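Local coordinates for phosphate-binding protein (Xanthomonas axonopodis pv. citri, PDB 5UB6) that probably serves as a periplasmic substrate-binding protein of the phosphonate ABC-transporter family, and here holds pyrophosphate in its cleft, at residues Trp62-Thr67 with Thr85-Leu90. Numbering follows the deposited sequence.
Sequences WVSETT and TERGGL. With POP (pyrophosphate 2-), chain C.
With OG of S64 swung anti to the backbone N (chi1 179°) and the chain of R87 leaving anti to its own carbonyl carbon, then bending at chi2 and chi3, the guanidinium of R87 comes up beside the serine hydroxyl. NH1 of R87 stands 2.9 Å from OG of S64, which lies at the edge of the guanidinium in its plane, yet the angle is too poor for a direct hydrogen bond. A water does the joining instead: it donates to OG of S64 at 2.8 Å and accepts from NH1 of R87 at 2.6 Å. The serine hydroxyl is also hydrogen-bonded to the carboxylate of E214, whose OE2 takes in OG1 of T85 as well, so one acidic group on strand 209-217 ties both segments together. That strand runs between 62-66 and 79-87, antiparallel to each, which explains why their short axes stay 9.2 Å apart, with side chains and a water spanning the gap; such an antiparallel strand, inserted from late in the chain, is characteristic of type II periplasmic binding proteins. The other terminal nitrogen, NH2 of R87, packs obliquely against the methyl CG2 of T66 at 3.8 Å. T66, right before helix 67-75, turns its hydroxyl to the ligand: OG1 donates a hydrogen bond to O4 of the pyrophosphate, modelled at 2.5 Å, suspiciously short and doubtful in its exact length. S123, T124, S125, K164 and R211 also bind the anion, and OG1 of T66 is itself hydrogen-bonded to the hydroxyl of T124. Beyond R87 the chain reverses in a type I' turn through G88 and G89.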
loop_
_atom_site.group_PDB
_atom_site.type_symbol
_atom_site.label_atom_id
_atom_site.label_comp_id
_atom_site.label_asym_id
_atom_site.label_seq_id
_atom_site.Cartn_x
_atom_site.Cartn_y
_atom_site.Cartn_z
ATOM N N TRP A 62 -3.578 15.620 0.460
ATOM C CA TRP A 62 -3.229 14.772 -0.668
ATOM C C TRP A 62 -2.307 13.688 -0.135
ATOM O O TRP A 62 -1.368 13.989 0.580
ATOM C CB TRP A 62 -2.606 15.670 -1.765
ATOM C CG TRP A 62 -1.739 15.020 -2.803
ATOM C CD1 TRP A 62 -1.964 13.831 -3.459
ATOM C CD2 TRP A 62 -0.505 15.522 -3.309
ATOM N NE1 TRP A 62 -0.968 13.581 -4.338
ATOM C CE2 TRP A 62 -0.040 14.581 -4.265
ATOM C CE3 TRP A 62 0.263 16.683 -3.057
ATOM C CZ2 TRP A 62 1.169 14.744 -4.957
ATOM C CZ3 TRP A 62 1.470 16.857 -3.761
ATOM C CH2 TRP A 62 1.910 15.886 -4.696
ATOM N N VAL A 63 -2.617 12.425 -0.425
ATOM C CA VAL A 63 -1.698 11.336 -0.164
ATOM C C VAL A 63 -1.555 10.473 -1.411
ATOM O O VAL A 63 -2.467 10.421 -2.243
ATOM C CB VAL A 63 -2.141 10.475 1.027
ATOM C CG1 VAL A 63 -2.277 11.321 2.259
ATOM C CG2 VAL A 63 -3.435 9.732 0.714
ATOM N N SER A 64 -0.384 9.859 -1.568
ATOM C CA SER A 64 -0.123 8.888 -2.630
ATOM C C SER A 64 0.008 7.532 -1.958
ATOM O O SER A 64 0.936 7.321 -1.215
ATOM C CB SER A 64 1.173 9.191 -3.363
ATOM O OG SER A 64 1.404 8.205 -4.373
ATOM N N GLU A 65 -0.912 6.608 -2.233
ATOM C CA GLU A 65 -0.971 5.315 -1.529
ATOM C C GLU A 65 -1.175 4.148 -2.503
ATOM O O GLU A 65 -1.654 4.331 -3.639
ATOM C CB GLU A 65 -2.097 5.323 -0.460
ATOM C CG GLU A 65 -1.902 6.357 0.670
ATOM C CD GLU A 65 -0.760 6.031 1.645
ATOM O OE1 GLU A 65 -0.463 4.829 1.854
ATOM O OE2 GLU A 65 -0.183 6.989 2.225
ATOM N N THR A 66 -0.850 2.952 -2.023
ATOM C CA THR A 66 -1.244 1.740 -2.697
ATOM C C THR A 66 -2.738 1.612 -2.544
ATOM O O THR A 66 -3.340 2.154 -1.603
ATOM C CB THR A 66 -0.544 0.498 -2.164
ATOM O OG1 THR A 66 -0.905 0.301 -0.803
ATOM C CG2 THR A 66 0.958 0.632 -2.253
ATOM N N THR A 67 -3.337 0.904 -3.496
ATOM C CA THR A 67 -4.774 0.959 -3.694
ATOM C C THR A 67 -5.631 0.389 -2.580
ATOM O O THR A 67 -6.732 0.868 -2.405
ATOM C CB THR A 67 -5.150 0.328 -5.049
ATOM O OG1 THR A 67 -4.518 -0.958 -5.168
ATOM C CG2 THR A 67 -4.651 1.247 -6.167
ATOM N N THR A 85 -1.638 5.941 -10.340
ATOM C CA THR A 85 -0.205 6.163 -10.239
ATOM C C THR A 85 0.475 4.894 -10.623
ATOM O O THR A 85 0.051 3.806 -10.227
ATOM C CB THR A 85 0.128 6.627 -8.825
ATOM O OG1 THR A 85 -0.714 7.751 -8.517
ATOM C CG2 THR A 85 1.591 7.024 -8.670
ATOM N N GLU A 86 1.505 5.049 -11.442
ATOM C CA GLU A 86 2.319 3.967 -11.954
ATOM C C GLU A 86 3.676 4.148 -11.289
ATOM O O GLU A 86 4.189 5.259 -11.266
ATOM C CB GLU A 86 2.434 4.118 -13.476
ATOM C CG GLU A 86 3.479 3.230 -14.139
ATOM C CD GLU A 86 3.863 3.709 -15.542
ATOM O OE1 GLU A 86 2.942 3.772 -16.402
ATOM O OE2 GLU A 86 5.064 4.030 -15.768
ATOM N N ARG A 87 4.237 3.089 -10.712
ATOM C CA ARG A 87 5.512 3.176 -10.014
ATOM C C ARG A 87 6.429 2.071 -10.505
ATOM O O ARG A 87 5.993 0.924 -10.723
ATOM C CB ARG A 87 5.349 3.071 -8.475
ATOM C CG ARG A 87 4.132 3.825 -7.938
ATOM C CD ARG A 87 4.303 4.605 -6.659
ATOM N NE ARG A 87 3.915 3.875 -5.464
ATOM C CZ ARG A 87 3.261 4.378 -4.398
ATOM N NH1 ARG A 87 2.837 5.629 -4.330
ATOM N NH2 ARG A 87 3.026 3.592 -3.366
ATOM N N GLY A 88 7.702 2.405 -10.638
ATOM C CA GLY A 88 8.701 1.438 -11.148
ATOM C C GLY A 88 8.403 0.932 -12.549
ATOM O O GLY A 88 8.742 -0.190 -12.879
ATOM N N GLY A 89 7.769 1.755 -13.372
ATOM C CA GLY A 89 7.345 1.322 -14.697
ATOM C C GLY A 89 6.127 0.388 -14.713
ATOM O O GLY A 89 5.757 -0.100 -15.759
ATOM N N LEU A 90 5.467 0.185 -13.577
ATOM C CA LEU A 90 4.369 -0.773 -13.430
ATOM C C LEU A 90 3.096 -0.097 -12.969
ATOM O O LEU A 90 3.065 0.652 -11.978
ATOM C CB LEU A 90 4.735 -1.846 -12.409
ATOM C CG LEU A 90 6.004 -2.634 -12.699
ATOM C CD1 LEU A 90 6.398 -3.373 -11.449
ATOM C CD2 LEU A 90 5.837 -3.604 -13.861
HETATM P P1 POP C . 4.258 -0.204 -0.225
HETATM O O1 POP C . 3.665 1.061 0.390
HETATM O O2 POP C . 4.919 -0.189 -1.593
HETATM O O3 POP C . 5.012 -1.025 0.765
HETATM O O POP C . 2.975 -1.042 -0.645
HETATM P P2 POP C . 1.985 -1.897 0.265
HETATM O O4 POP C . 0.742 -1.006 0.535
HETATM O O5 POP C . 1.705 -3.060 -0.631
HETATM O O6 POP C . 2.619 -2.251 1.642
HETATM O O HOH W 1 3.583 7.499 -5.929
#